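Local coordinates for mycobacterium tuberculosis paralogous family 11 (Mycobacterium smegmatis, PDB 4Y9I), which probably uses reduced coenzyme F420 to reduce quinones to quinols, at residues 1-12 with 23-31. Numbering follows the deposited sequence.
Sequences GVHVLDRPIVLF and RYVPLMRVE. With PO4 (phosphate ion), chain B.
Val-10 pairs with Leu-27, and Phe-12 with Val-25, through two backbone hydrogen bonds each; a fifth runs from Arg-29 N to Pro-8 O (2.8 Å), just after the cis peptide before Pro-8. That carbonyl also accepts a hydrogen bond from a water, which donates again to Arg-29 O. The guanidinium of Arg-7 lies flat on that of Arg-29, planes 20° apart, with the two NH2 atoms 3.4 Å from each other. Arg-29 NE forms a salt bridge with Asp-65, which probably eases the closeness of the two positive charges. Glu-31 CB lies over the other face of the Arg-29 guanidinium, its carboxylate making a long, charge-only bridge. Arg-29 keeps an extended chain past Val-10, its CG turned away from the backbone N (chi1 -176°), and Val-10 CG1 sits 3.6 Å from Arg-29 CG. Strands 9-15 and 22-32 form the first hairpin of the closed, six-stranded antiparallel barrel. On the Phe-12 side, Leu-27 CD1 meets Phe-12 CD2 at 3.7 Å, and Val-63 and Met-38 also touch the Phe-12 side chain. On the other sheet face, Leu-11 CD1 reaches Tyr-24 CB (4.0 Å), and Leu-11 CD2 lies over the His-3 ring centre. His-3 CE1 comes over a face of Tyr-24, 3.6 Å from its CD1, the rings inclined at 34°.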
# COMPACT_ATOMS: atom_id res chain seq x y z
N GLY A 1 13.72 10.52 -7.60
CA GLY A 1 14.83 11.26 -7.02
C GLY A 1 14.45 11.55 -5.58
O GLY A 1 13.93 10.64 -5.00
N VAL A 2 14.77 12.70 -4.99
CA VAL A 2 14.46 12.85 -3.57
C VAL A 2 13.06 13.24 -3.19
O VAL A 2 12.50 14.13 -3.67
CB VAL A 2 15.59 13.03 -2.53
CG1 VAL A 2 16.91 13.13 -3.24
CG2 VAL A 2 15.38 14.28 -1.67
N HIS A 3 12.51 12.38 -2.39
CA HIS A 3 11.20 12.54 -1.88
C HIS A 3 11.30 13.01 -0.49
O HIS A 3 12.12 12.58 0.23
CB HIS A 3 10.46 11.18 -1.88
CG HIS A 3 10.04 10.75 -3.23
ND1 HIS A 3 10.92 10.15 -4.08
CD2 HIS A 3 8.89 10.88 -3.91
CE1 HIS A 3 10.32 9.92 -5.23
NE2 HIS A 3 9.09 10.35 -5.14
N VAL A 4 10.39 13.91 -0.15
CA VAL A 4 10.18 14.42 1.15
C VAL A 4 8.85 13.91 1.74
O VAL A 4 7.82 14.27 1.29
CB VAL A 4 10.25 15.93 1.18
CG1 VAL A 4 10.26 16.42 2.58
CG2 VAL A 4 11.46 16.44 0.46
N LEU A 5 8.98 13.02 2.72
CA LEU A 5 7.83 12.34 3.32
C LEU A 5 7.67 12.71 4.78
O LEU A 5 8.61 12.72 5.55
CB LEU A 5 7.96 10.81 3.17
CG LEU A 5 7.48 10.10 1.90
CD1 LEU A 5 6.01 10.33 1.65
CD2 LEU A 5 8.23 10.63 0.69
N ASP A 6 6.42 13.01 5.19
CA ASP A 6 6.03 13.19 6.54
C ASP A 6 4.70 12.47 6.71
O ASP A 6 3.93 12.34 5.75
CB ASP A 6 5.86 14.64 6.91
CG ASP A 6 7.20 15.38 7.06
OD1 ASP A 6 7.96 15.01 7.98
OD2 ASP A 6 7.54 16.24 6.20
N ARG A 7 4.47 12.06 7.98
CA ARG A 7 3.11 11.56 8.36
C ARG A 7 2.16 12.62 7.89
O ARG A 7 2.46 13.79 8.06
CB ARG A 7 2.96 11.37 9.85
CG ARG A 7 3.98 10.40 10.34
CD ARG A 7 3.72 9.90 11.74
NE ARG A 7 4.82 9.06 12.16
CZ ARG A 7 4.95 8.54 13.36
NH1 ARG A 7 4.04 8.77 14.29
NH2 ARG A 7 6.04 7.80 13.63
N PRO A 8 1.02 12.24 7.32
CA PRO A 8 0.39 10.92 7.34
C PRO A 8 0.68 10.01 6.15
O PRO A 8 -0.09 9.10 5.92
CB PRO A 8 -1.10 11.29 7.39
CG PRO A 8 -1.22 12.43 6.54
CD PRO A 8 0.02 13.25 6.86
N ILE A 9 1.73 10.31 5.37
CA ILE A 9 1.91 9.58 4.10
C ILE A 9 3.22 8.87 4.13
O ILE A 9 4.20 9.36 4.70
CB ILE A 9 1.82 10.61 2.93
CG1 ILE A 9 0.41 11.26 2.93
CG2 ILE A 9 2.21 10.00 1.58
CD1 ILE A 9 0.34 12.50 2.04
N VAL A 10 3.31 7.73 3.45
CA VAL A 10 4.56 7.09 3.18
C VAL A 10 4.71 6.80 1.67
O VAL A 10 3.74 6.91 0.90
CB VAL A 10 4.72 5.80 3.94
CG1 VAL A 10 4.75 6.07 5.44
CG2 VAL A 10 3.70 4.80 3.53
N LEU A 11 5.95 6.53 1.26
CA LEU A 11 6.23 6.24 -0.16
C LEU A 11 6.65 4.81 -0.40
O LEU A 11 7.57 4.30 0.28
CB LEU A 11 7.41 7.12 -0.64
CG LEU A 11 7.72 6.98 -2.13
CD1 LEU A 11 6.71 7.72 -2.96
CD2 LEU A 11 9.09 7.55 -2.38
N PHE A 12 5.97 4.18 -1.34
CA PHE A 12 6.32 2.81 -1.77
C PHE A 12 6.91 2.89 -3.13
O PHE A 12 6.29 3.46 -4.04
CB PHE A 12 5.09 1.96 -1.80
CG PHE A 12 4.47 1.76 -0.40
CD1 PHE A 12 5.00 0.79 0.42
CD2 PHE A 12 3.46 2.56 0.05
CE1 PHE A 12 4.49 0.57 1.71
CE2 PHE A 12 2.95 2.36 1.34
CZ PHE A 12 3.49 1.39 2.20
N ARG A 23 8.67 3.08 -10.14
CA ARG A 23 7.52 3.94 -10.01
C ARG A 23 7.33 4.25 -8.55
O ARG A 23 7.67 3.43 -7.67
CB ARG A 23 6.29 3.30 -10.60
CG ARG A 23 6.45 3.09 -12.12
CD ARG A 23 5.20 2.50 -12.72
NE ARG A 23 5.36 2.17 -14.17
CZ ARG A 23 5.85 1.02 -14.67
NH1 ARG A 23 5.92 0.87 -16.02
NH2 ARG A 23 6.26 -0.01 -13.87
N TYR A 24 6.82 5.43 -8.25
CA TYR A 24 6.79 5.96 -6.89
C TYR A 24 5.32 6.15 -6.51
O TYR A 24 4.61 6.89 -7.19
CB TYR A 24 7.58 7.24 -6.83
CG TYR A 24 8.99 7.06 -7.29
CD1 TYR A 24 9.98 6.54 -6.47
CD2 TYR A 24 9.33 7.33 -8.65
CE1 TYR A 24 11.29 6.32 -6.95
CE2 TYR A 24 10.59 7.06 -9.14
CZ TYR A 24 11.57 6.60 -8.30
OH TYR A 24 12.87 6.39 -8.78
N VAL A 25 4.89 5.47 -5.45
CA VAL A 25 3.47 5.35 -5.10
C VAL A 25 3.31 5.87 -3.64
O VAL A 25 3.54 5.14 -2.68
CB VAL A 25 3.01 3.90 -5.20
CG1 VAL A 25 1.54 3.78 -4.94
CG2 VAL A 25 3.38 3.28 -6.53
N PRO A 26 2.94 7.12 -3.48
CA PRO A 26 2.62 7.63 -2.11
C PRO A 26 1.26 7.11 -1.71
O PRO A 26 0.26 7.21 -2.46
CB PRO A 26 2.62 9.15 -2.25
CG PRO A 26 2.94 9.40 -3.70
CD PRO A 26 2.73 8.16 -4.50
N LEU A 27 1.19 6.61 -0.47
CA LEU A 27 -0.04 6.11 0.08
C LEU A 27 -0.19 6.58 1.57
O LEU A 27 0.83 6.79 2.24
CB LEU A 27 -0.14 4.59 0.02
CG LEU A 27 -0.04 3.92 -1.35
CD1 LEU A 27 -0.05 2.43 -1.20
CD2 LEU A 27 -1.20 4.27 -2.24
N MET A 28 -1.44 6.52 2.08
CA MET A 28 -1.60 6.77 3.50
C MET A 28 -0.72 5.79 4.34
O MET A 28 -0.66 4.56 4.04
CB MET A 28 -3.06 6.60 3.94
CG MET A 28 -4.00 7.56 3.17
SD MET A 28 -3.57 9.31 3.48
CE MET A 28 -3.92 9.51 5.27
N ARG A 29 -0.10 6.34 5.35
CA ARG A 29 0.69 5.57 6.32
C ARG A 29 -0.24 4.71 7.20
O ARG A 29 -1.10 5.24 7.95
CB ARG A 29 1.50 6.48 7.21
CG ARG A 29 2.43 5.77 8.18
CD ARG A 29 3.28 6.79 8.91
NE ARG A 29 4.24 6.18 9.81
CZ ARG A 29 3.94 5.69 11.01
NH1 ARG A 29 2.72 5.73 11.48
NH2 ARG A 29 4.88 5.15 11.77
N VAL A 30 -0.02 3.41 7.10
CA VAL A 30 -0.71 2.40 7.92
C VAL A 30 0.41 1.48 8.40
O VAL A 30 0.98 0.72 7.63
CB VAL A 30 -1.73 1.63 7.11
CG1 VAL A 30 -2.43 0.63 8.00
CG2 VAL A 30 -2.73 2.61 6.47
N GLU A 31 0.79 1.61 9.67
CA GLU A 31 2.03 1.02 10.19
C GLU A 31 1.77 0.30 11.47
O GLU A 31 0.96 0.74 12.26
CB GLU A 31 3.15 2.09 10.34
CG GLU A 31 4.50 1.52 10.79
CD GLU A 31 4.69 1.34 12.28
OE1 GLU A 31 3.85 1.80 13.09
OE2 GLU A 31 5.71 0.72 12.59
P PO4 B . 6.94 -2.68 -16.61
O1 PO4 B . 7.52 -1.31 -17.01
O2 PO4 B . 5.92 -2.55 -15.41
O3 PO4 B . 6.14 -3.22 -17.86
O4 PO4 B . 8.00 -3.65 -16.29
O HOH W 1 -1.76 7.86 7.85